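Local coordinates for uncharacterized protein MJ0690 (Methanocaldococcus jannaschii, PDB 3K32) that is of unknown function but has a Rossmann-like fold of the HUP class and is predicted to be a tRNA methyltransferase subunit, at residues 6-11 against 32-37; 40-45 against 65-70; 102-107 against 131-136. All blocks are in the same frame, centred on the assembly; numbering follows the deposited sequence.

Interaction 1: 6-11 against 32-37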
loop_
_atom_site.group_PDB
_atom_site.type_symbol
_atom_site.label_atom_id
_atom_site.label_comp_id
_atom_site.label_asym_id
_atom_site.label_seq_id
_atom_site.Cartn_x
_atom_site.Cartn_y
_atom_site.Cartn_z
ATOM N N LEU B 6 -15.475 -2.257 16.982
ATOM C CA LEU B 6 -14.112 -2.345 16.458
ATOM C C LEU B 6 -13.960 -3.485 15.452
ATOM O O LEU B 6 -14.305 -4.637 15.730
ATOM C CB LEU B 6 -13.096 -2.514 17.587
ATOM C CG LEU B 6 -11.648 -2.276 17.167
ATOM C CD1 LEU B 6 -11.287 -0.812 17.355
ATOM C CD2 LEU B 6 -10.727 -3.150 17.979
HETATM N N MSE B 7 -13.415 -3.152 14.291
HETATM C CA MSE B 7 -13.467 -4.029 13.131
HETATM C C MSE B 7 -12.335 -5.070 13.106
HETATM O O MSE B 7 -11.159 -4.726 13.082
HETATM C CB MSE B 7 -13.439 -3.160 11.874
HETATM C CG MSE B 7 -13.655 -3.885 10.574
HETATM SE SE MSE B 7 -15.526 -4.086 10.159
HETATM C CE MSE B 7 -16.175 -2.309 10.657
ATOM N N ASP B 8 -12.697 -6.346 13.114
ATOM C CA ASP B 8 -11.697 -7.396 12.986
ATOM C C ASP B 8 -11.089 -7.448 11.573
ATOM O O ASP B 8 -11.704 -7.029 10.594
ATOM C CB ASP B 8 -12.289 -8.766 13.343
ATOM C CG ASP B 8 -12.585 -8.920 14.837
ATOM O OD1 ASP B 8 -12.057 -8.126 15.642
ATOM O OD2 ASP B 8 -13.344 -9.849 15.205
ATOM N N VAL B 9 -9.869 -7.959 11.484
ATOM C CA VAL B 9 -9.288 -8.311 10.206
ATOM C C VAL B 9 -8.334 -9.482 10.377
ATOM O O VAL B 9 -7.608 -9.574 11.357
ATOM C CB VAL B 9 -8.536 -7.142 9.590
ATOM C CG1 VAL B 9 -7.561 -6.554 10.584
ATOM C CG2 VAL B 9 -7.814 -7.613 8.351
ATOM N N HIS B 10 -8.347 -10.393 9.424
ATOM C CA HIS B 10 -7.560 -11.601 9.555
ATOM C C HIS B 10 -6.345 -11.529 8.643
ATOM O O HIS B 10 -6.470 -11.420 7.425
ATOM C CB HIS B 10 -8.437 -12.833 9.305
ATOM C CG HIS B 10 -9.499 -13.019 10.355
ATOM N ND1 HIS B 10 -10.721 -12.379 10.294
ATOM C CD2 HIS B 10 -9.499 -13.726 11.504
ATOM C CE1 HIS B 10 -11.432 -12.702 11.358
ATOM N NE2 HIS B 10 -10.718 -13.512 12.114
ATOM N N VAL B 11 -5.170 -11.569 9.258
ATOM C CA VAL B 11 -3.924 -11.261 8.582
ATOM C C VAL B 11 -3.050 -12.496 8.409
ATOM O O VAL B 11 -2.501 -13.016 9.374
ATOM C CB VAL B 11 -3.108 -10.255 9.403
ATOM C CG1 VAL B 11 -1.911 -9.750 8.598
ATOM C CG2 VAL B 11 -3.972 -9.109 9.878
ATOM N N ASN B 32 -8.821 -4.663 14.796
ATOM C CA ASN B 32 -8.342 -5.747 15.630
ATOM C C ASN B 32 -7.773 -6.876 14.765
ATOM O O ASN B 32 -8.527 -7.643 14.161
ATOM C CB ASN B 32 -9.455 -6.262 16.517
ATOM C CG ASN B 32 -8.932 -7.103 17.639
ATOM O OD1 ASN B 32 -7.736 -7.079 17.931
ATOM N ND2 ASN B 32 -9.817 -7.856 18.283
ATOM N N PRO B 33 -6.438 -6.960 14.674
ATOM C CA PRO B 33 -5.782 -7.931 13.799
ATOM C C PRO B 33 -5.743 -9.328 14.406
ATOM O O PRO B 33 -5.274 -9.515 15.526
ATOM C CB PRO B 33 -4.345 -7.394 13.681
ATOM C CG PRO B 33 -4.363 -6.044 14.304
ATOM C CD PRO B 33 -5.451 -6.102 15.338
ATOM N N HIS B 34 -6.254 -10.300 13.666
ATOM C CA HIS B 34 -6.126 -11.695 14.048
ATOM C C HIS B 34 -5.106 -12.330 13.111
ATOM O O HIS B 34 -5.415 -12.660 11.959
ATOM C CB HIS B 34 -7.483 -12.393 13.975
ATOM C CG HIS B 34 -8.474 -11.882 14.981
ATOM N ND1 HIS B 34 -8.926 -10.578 14.983
ATOM C CD2 HIS B 34 -9.087 -12.494 16.021
ATOM C CE1 HIS B 34 -9.777 -10.410 15.980
ATOM N NE2 HIS B 34 -9.896 -11.556 16.624
ATOM N N LEU B 35 -3.876 -12.446 13.595
ATOM C CA LEU B 35 -2.803 -13.060 12.825
ATOM C C LEU B 35 -3.103 -14.530 12.600
ATOM O O LEU B 35 -3.449 -15.256 13.538
ATOM C CB LEU B 35 -1.460 -12.906 13.550
ATOM C CG LEU B 35 -0.727 -11.573 13.393
ATOM C CD1 LEU B 35 -1.684 -10.410 13.299
ATOM C CD2 LEU B 35 0.305 -11.350 14.505
ATOM N N ILE B 36 -2.981 -14.958 11.354
ATOM C CA ILE B 36 -3.115 -16.366 11.016
ATOM C C ILE B 36 -1.968 -16.883 10.105
ATOM O O ILE B 36 -1.496 -16.207 9.178
ATOM C CB ILE B 36 -4.488 -16.657 10.393
ATOM C CG1 ILE B 36 -4.539 -16.115 8.982
ATOM C CG2 ILE B 36 -5.618 -16.059 11.226
ATOM C CD1 ILE B 36 -4.212 -17.174 7.972
ATOM N N THR B 37 -1.519 -18.088 10.406
ATOM C CA THR B 37 -0.461 -18.747 9.667
ATOM C C THR B 37 -0.982 -20.087 9.151
ATOM O O THR B 37 -1.438 -20.926 9.928
ATOM C CB THR B 37 0.762 -19.028 10.579
ATOM O OG1 THR B 37 1.196 -17.817 11.199
ATOM C CG2 THR B 37 1.912 -19.606 9.781
#
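H10 and H34 stand side by side on one face of two parallel strands, pointing the same way. Their rings are turned 38° against each other with centroids 5.0 Å apart, an oblique pairing in which H10 CD2 lies 3.5 Å from H34 CB. Both residues have CG anti to the carbonyl carbon (chi1 -66°), which keeps the imidazoles in step as they leave neighbouring backbones. The H34 ring leans back along its own strand: ND1 gives a hydrogen bond of 3.1 Å to N32 O, with the acceptor in the ring plane. V9 N reaches N32 O from the opposite face of that carbonyl, so two donors grip one oxygen. D8 arrives at the edge of the same ring, its OD1 3.2 Å from H34 CE1, the carboxylate tilted 61° to the imidazole. D8 OD1 also takes a weak bond from N32 ND2, while N32 OD1 is held by K59. Between the strands, H34 N bonds V9 O at 2.8 Å and I36 N bonds V11 O at 2.8 Å. On the other face V11 CG2 lies 4.2 Å from P33 CB, and helix 17-28 covers this apolar side. Y102 extends the aromatic row beyond H10. This is the first beta-alpha-beta crossover of a Rossmann-like HUP fold; the sequence SGGKDS after strand 8-12 resembles the PP-loop signature of ATP pyrophosphatases.

Interaction 2: 40-45 against 65-70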
loop_
_atom_site.group_PDB
_atom_site.type_symbol
_atom_site.label_atom_id
_atom_site.label_comp_id
_atom_site.label_asym_id
_atom_site.label_seq_id
_atom_site.Cartn_x
_atom_site.Cartn_y
_atom_site.Cartn_z
ATOM N N PHE B 40 0.100 -27.015 6.550
ATOM C CA PHE B 40 -0.406 -28.034 5.631
ATOM C C PHE B 40 -0.208 -29.441 6.174
ATOM O O PHE B 40 -0.347 -30.411 5.430
ATOM C CB PHE B 40 0.272 -27.935 4.263
ATOM C CG PHE B 40 0.009 -26.653 3.528
ATOM C CD1 PHE B 40 0.922 -25.606 3.586
ATOM C CD2 PHE B 40 -1.132 -26.504 2.746
ATOM C CE1 PHE B 40 0.700 -24.415 2.889
ATOM C CE2 PHE B 40 -1.364 -25.314 2.029
ATOM C CZ PHE B 40 -0.445 -24.267 2.105
ATOM N N GLY B 41 0.139 -29.543 7.458
ATOM C CA GLY B 41 0.327 -30.826 8.116
ATOM C C GLY B 41 1.633 -31.550 7.814
ATOM O O GLY B 41 1.839 -32.671 8.273
ATOM N N VAL B 42 2.510 -30.917 7.039
ATOM C CA VAL B 42 3.821 -31.469 6.728
ATOM C C VAL B 42 4.748 -31.345 7.938
ATOM O O VAL B 42 5.112 -32.352 8.551
ATOM C CB VAL B 42 4.462 -30.767 5.500
ATOM C CG1 VAL B 42 5.883 -31.238 5.299
ATOM C CG2 VAL B 42 3.648 -31.034 4.243
ATOM N N ILE B 43 5.126 -30.109 8.271
ATOM C CA ILE B 43 5.922 -29.825 9.474
ATOM C C ILE B 43 5.440 -28.564 10.217
ATOM O O ILE B 43 4.777 -27.697 9.642
ATOM C CB ILE B 43 7.450 -29.726 9.169
ATOM C CG1 ILE B 43 7.754 -28.603 8.165
ATOM C CG2 ILE B 43 7.994 -31.049 8.652
ATOM C CD1 ILE B 43 9.268 -28.437 7.848
ATOM N N PRO B 44 5.768 -28.465 11.513
ATOM C CA PRO B 44 5.301 -27.337 12.329
ATOM C C PRO B 44 6.074 -26.035 12.078
ATOM O O PRO B 44 6.494 -25.367 13.019
ATOM C CB PRO B 44 5.525 -27.837 13.760
ATOM C CG PRO B 44 6.661 -28.788 13.636
ATOM C CD PRO B 44 6.450 -29.490 12.324
ATOM N N SER B 45 6.226 -25.665 10.814
ATOM C CA SER B 45 6.997 -24.486 10.454
ATOM C C SER B 45 6.397 -23.163 10.966
ATOM O O SER B 45 6.988 -22.098 10.769
ATOM C CB SER B 45 7.209 -24.430 8.931
ATOM O OG SER B 45 5.990 -24.199 8.231
ATOM N N LEU B 65 -4.532 -26.581 6.310
ATOM C CA LEU B 65 -5.120 -26.787 4.985
ATOM C C LEU B 65 -4.667 -28.119 4.399
ATOM O O LEU B 65 -3.722 -28.728 4.897
ATOM C CB LEU B 65 -4.757 -25.627 4.053
ATOM C CG LEU B 65 -5.808 -24.499 4.007
ATOM C CD1 LEU B 65 -6.572 -24.346 5.309
ATOM C CD2 LEU B 65 -5.200 -23.183 3.581
ATOM N N ASP B 66 -5.347 -28.569 3.351
ATOM C CA ASP B 66 -5.024 -29.844 2.712
ATOM C C ASP B 66 -3.589 -29.851 2.152
ATOM O O ASP B 66 -3.169 -28.923 1.448
ATOM C CB ASP B 66 -6.046 -30.165 1.615
ATOM C CG ASP B 66 -5.938 -31.602 1.103
ATOM O OD1 ASP B 66 -4.826 -32.054 0.718
ATOM O OD2 ASP B 66 -6.988 -32.284 1.069
ATOM N N ARG B 67 -2.852 -30.914 2.475
ATOM C CA ARG B 67 -1.454 -31.064 2.081
ATOM C C ARG B 67 -1.247 -31.125 0.559
ATOM O O ARG B 67 -0.135 -30.972 0.068
ATOM C CB ARG B 67 -0.879 -32.319 2.730
ATOM C CG ARG B 67 0.494 -32.714 2.225
ATOM C CD ARG B 67 0.882 -34.127 2.635
ATOM N NE ARG B 67 2.228 -34.424 2.163
ATOM C CZ ARG B 67 3.272 -34.680 2.946
ATOM N NH1 ARG B 67 3.135 -34.710 4.264
ATOM N NH2 ARG B 67 4.459 -34.917 2.399
ATOM N N LYS B 68 -2.324 -31.338 -0.182
ATOM C CA LYS B 68 -2.242 -31.455 -1.631
ATOM C C LYS B 68 -1.895 -30.113 -2.267
ATOM O O LYS B 68 -1.366 -30.060 -3.388
ATOM C CB LYS B 68 -3.573 -31.958 -2.192
ATOM C CG LYS B 68 -4.736 -31.006 -1.926
ATOM C CD LYS B 68 -5.501 -30.668 -3.199
ATOM C CE LYS B 68 -6.998 -30.896 -3.027
ATOM N NZ LYS B 68 -7.316 -32.323 -2.709
ATOM N N ILE B 69 -2.211 -29.030 -1.558
ATOM C CA ILE B 69 -1.898 -27.704 -2.058
ATOM C C ILE B 69 -0.394 -27.570 -2.209
ATOM O O ILE B 69 0.086 -27.099 -3.242
ATOM C CB ILE B 69 -2.441 -26.593 -1.140
ATOM C CG1 ILE B 69 -3.970 -26.615 -1.128
ATOM C CG2 ILE B 69 -1.958 -25.239 -1.626
ATOM C CD1 ILE B 69 -4.550 -26.006 0.080
ATOM N N VAL B 70 0.353 -28.008 -1.194
ATOM C CA VAL B 70 1.816 -27.948 -1.264
ATOM C C VAL B 70 2.411 -29.055 -2.120
ATOM O O VAL B 70 3.447 -28.858 -2.757
ATOM C CB VAL B 70 2.496 -27.924 0.134
ATOM C CG1 VAL B 70 2.435 -26.520 0.714
ATOM C CG2 VAL B 70 1.876 -28.974 1.096
#
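The ring of F40 is a flat wedge pushed into a hollow formed where the chain enters helix 68-80. V70 closes one face: its CG1 sits 3.5 Å from the centroid of the F40 ring and 19° off the normal, a CH-pi contact. V70 CG2 lies on the same side of the ring, nearer its root, 3.7 Å from F40 CB. I69 CB comes obliquely to F40 CE2, 3.6 Å away, while I69 CD1 lies at the edge in the ring plane. D66 O lies near that plane too, 3.4 Å from F40 CD2, and L65 CB approaches obliquely from the other side of the plane from V70. A second, shallower fit lies beside it. R67 extends from CG to NE, and V42 CG2 rests over one face of its guanidinium, 3.7 Å from R67 NH1. R67 NE and NH2 form salt bridges with E71 and E179, which should limit the movement of the guanidinium. No hydrogen bond crosses the contact, so shape carries it. F40 thus sits after strand 32-39, between the start of helix 68-80 and V90 of helix 84-98, with E172 of helix 169-180 binding its backbone N.

Interaction 3: 102-107 against 131-136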
loop_
_atom_site.group_PDB
_atom_site.type_symbol
_atom_site.label_atom_id
_atom_site.label_comp_id
_atom_site.label_asym_id
_atom_site.label_seq_id
_atom_site.Cartn_x
_atom_site.Cartn_y
_atom_site.Cartn_z
ATOM N N TYR B 102 -13.628 -15.461 6.324
ATOM C CA TYR B 102 -13.399 -14.144 6.912
ATOM C C TYR B 102 -13.633 -13.067 5.871
ATOM O O TYR B 102 -13.053 -13.097 4.791
ATOM C CB TYR B 102 -11.975 -14.007 7.460
ATOM C CG TYR B 102 -11.506 -15.180 8.273
ATOM C CD1 TYR B 102 -11.768 -15.250 9.635
ATOM C CD2 TYR B 102 -10.794 -16.218 7.684
ATOM C CE1 TYR B 102 -11.349 -16.321 10.390
ATOM C CE2 TYR B 102 -10.368 -17.294 8.432
ATOM C CZ TYR B 102 -10.654 -17.339 9.785
ATOM O OH TYR B 102 -10.240 -18.404 10.536
ATOM N N SER B 103 -14.473 -12.103 6.200
ATOM C CA SER B 103 -14.855 -11.104 5.221
ATOM C C SER B 103 -13.836 -9.974 5.098
ATOM O O SER B 103 -13.932 -9.180 4.173
ATOM C CB SER B 103 -16.233 -10.552 5.542
ATOM O OG SER B 103 -16.240 -10.031 6.858
ATOM N N ILE B 104 -12.873 -9.895 6.021
ATOM C CA ILE B 104 -11.783 -8.924 5.896
ATOM C C ILE B 104 -10.395 -9.562 6.005
ATOM O O ILE B 104 -9.914 -9.854 7.089
ATOM C CB ILE B 104 -11.899 -7.765 6.885
ATOM C CG1 ILE B 104 -13.298 -7.151 6.816
ATOM C CG2 ILE B 104 -10.838 -6.719 6.582
ATOM C CD1 ILE B 104 -13.417 -5.825 7.531
ATOM N N LEU B 105 -9.760 -9.758 4.853
ATOM C CA LEU B 105 -8.512 -10.493 4.755
ATOM C C LEU B 105 -7.388 -9.553 4.433
ATOM O O LEU B 105 -7.511 -8.715 3.540
ATOM C CB LEU B 105 -8.596 -11.532 3.644
ATOM C CG LEU B 105 -8.734 -12.991 4.060
ATOM C CD1 LEU B 105 -9.322 -13.070 5.453
ATOM C CD2 LEU B 105 -9.609 -13.726 3.064
ATOM N N ALA B 106 -6.286 -9.705 5.156
ATOM C CA ALA B 106 -5.092 -8.918 4.902
ATOM C C ALA B 106 -3.884 -9.838 4.777
ATOM O O ALA B 106 -3.885 -10.943 5.337
ATOM C CB ALA B 106 -4.875 -7.908 6.017
ATOM N N ASP B 107 -2.855 -9.381 4.055
ATOM C CA ASP B 107 -1.588 -10.102 4.029
ATOM C C ASP B 107 -0.422 -9.130 3.927
ATOM O O ASP B 107 -0.609 -7.927 4.056
ATOM C CB ASP B 107 -1.561 -11.116 2.890
ATOM C CG ASP B 107 -1.498 -10.455 1.519
ATOM O OD1 ASP B 107 -1.048 -9.292 1.434
ATOM O OD2 ASP B 107 -1.901 -11.104 0.526
ATOM N N ASN B 131 -17.577 -11.487 -1.732
ATOM C CA ASN B 131 -18.109 -10.385 -0.948
ATOM C C ASN B 131 -17.208 -10.067 0.213
ATOM O O ASN B 131 -17.621 -10.102 1.365
ATOM C CB ASN B 131 -19.491 -10.698 -0.408
ATOM C CG ASN B 131 -20.070 -9.535 0.327
ATOM O OD1 ASN B 131 -19.719 -8.405 0.053
ATOM N ND2 ASN B 131 -20.936 -9.801 1.278
ATOM N N ILE B 132 -15.970 -9.739 -0.109
ATOM C CA ILE B 132 -14.931 -9.642 0.889
ATOM C C ILE B 132 -14.056 -8.406 0.667
ATOM O O ILE B 132 -14.019 -7.840 -0.441
ATOM C CB ILE B 132 -14.107 -10.944 0.853
ATOM C CG1 ILE B 132 -14.387 -11.778 2.095
ATOM C CG2 ILE B 132 -12.633 -10.690 0.640
ATOM C CD1 ILE B 132 -13.371 -12.844 2.268
ATOM N N GLN B 133 -13.398 -7.966 1.734
ATOM C CA GLN B 133 -12.408 -6.898 1.641
ATOM C C GLN B 133 -11.037 -7.524 1.740
ATOM O O GLN B 133 -10.761 -8.273 2.672
ATOM C CB GLN B 133 -12.569 -5.865 2.757
ATOM C CG GLN B 133 -13.609 -4.794 2.498
ATOM C CD GLN B 133 -13.672 -3.782 3.627
ATOM O OE1 GLN B 133 -14.584 -3.803 4.444
ATOM N NE2 GLN B 133 -12.691 -2.900 3.684
ATOM N N TYR B 134 -10.195 -7.214 0.764
ATOM C CA TYR B 134 -8.794 -7.618 0.730
ATOM C C TYR B 134 -7.894 -6.372 0.897
ATOM O O TYR B 134 -7.999 -5.409 0.128
ATOM C CB TYR B 134 -8.517 -8.298 -0.607
ATOM C CG TYR B 134 -7.099 -8.807 -0.792
ATOM C CD1 TYR B 134 -6.540 -9.728 0.097
ATOM C CD2 TYR B 134 -6.336 -8.406 -1.881
ATOM C CE1 TYR B 134 -5.260 -10.205 -0.088
ATOM C CE2 TYR B 134 -5.039 -8.884 -2.067
ATOM C CZ TYR B 134 -4.518 -9.781 -1.172
ATOM O OH TYR B 134 -3.246 -10.233 -1.351
ATOM N N ILE B 135 -7.026 -6.394 1.906
ATOM C CA ILE B 135 -6.211 -5.233 2.267
ATOM C C ILE B 135 -4.720 -5.527 2.265
ATOM O O ILE B 135 -4.273 -6.435 2.941
ATOM C CB ILE B 135 -6.557 -4.717 3.665
ATOM C CG1 ILE B 135 -8.040 -4.322 3.732
ATOM C CG2 ILE B 135 -5.599 -3.567 4.041
ATOM C CD1 ILE B 135 -8.549 -4.068 5.129
ATOM N N THR B 136 -3.947 -4.750 1.515
ATOM C CA THR B 136 -2.504 -4.964 1.453
ATOM C C THR B 136 -1.738 -3.704 1.863
ATOM O O THR B 136 -1.303 -2.888 1.039
ATOM C CB THR B 136 -2.075 -5.480 0.076
ATOM O OG1 THR B 136 -2.416 -4.506 -0.909
ATOM C CG2 THR B 136 -2.818 -6.806 -0.235
#
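Y134, in strand 133-135, meets D107, just past the end of the parallel strand 104-106, hydroxyl to carboxylate. From CB, Y134 sets out on the same face of the sheet as L105, with CG anti to its own N (chi1 -179°), a turn that sends the ring along the strand toward D107. CD1 passes obliquely by the backbone, 3.7 Å from L105 O and 4.5 Å from L105 CB. CE1 and CZ come next, CZ 3.4 Å from D107 OD2, which lies at the ring edge. At the tip, OH donates to D107 OD2 over a modelled 2.5 Å, very short and therefore uncertain in exact length. The carboxylate is set nearly perpendicular to the ring, at 89°. On the opposite face of the sheet I104 CG2 touches I135 CD1 at 3.8 Å, and Q133 lies alongside I104 while its NE2 bonds T145 of the second subunit. Between the backbones, Q133 N binds S103 O at 2.8 Å and L105 N binds Q133 O at 2.8 Å; the last bond, D107 N to I135 O, is weak, consistent with the strands parting there. H91 and L95 of helix 84-98 pack on Y134. H91 NE2 also bonds D107 OD2, and T109 N bonds OD1. Three donors thus satisfy a buried carboxylate and probably restrict its rotation, though the phenol bond's length is doubtful.

From the N terminus, interaction 1 closes the first loop, bringing strand 32-39 beside strand 8-12 after helix 17-28. Interaction 2 opens once that is shut: the turn leaving strand 32-39 meets the start of helix 68-80, enclosing helix 47-56 and edge strand 59-64. Interaction 3 comes last, joining strands 104-106 and 133-135 round helix 120-130. The three follow in series; none nests or crosses. In space, strand 104-106 returns to the side of strand 8-12 away from strand 32-39, where backbone bonds from H10 to I104 and A106 join interactions 1 and 3, centres 10 Å apart. The centre of interaction 2 is about 22 Å from that of interaction 1 and 23 Å from that of interaction 3.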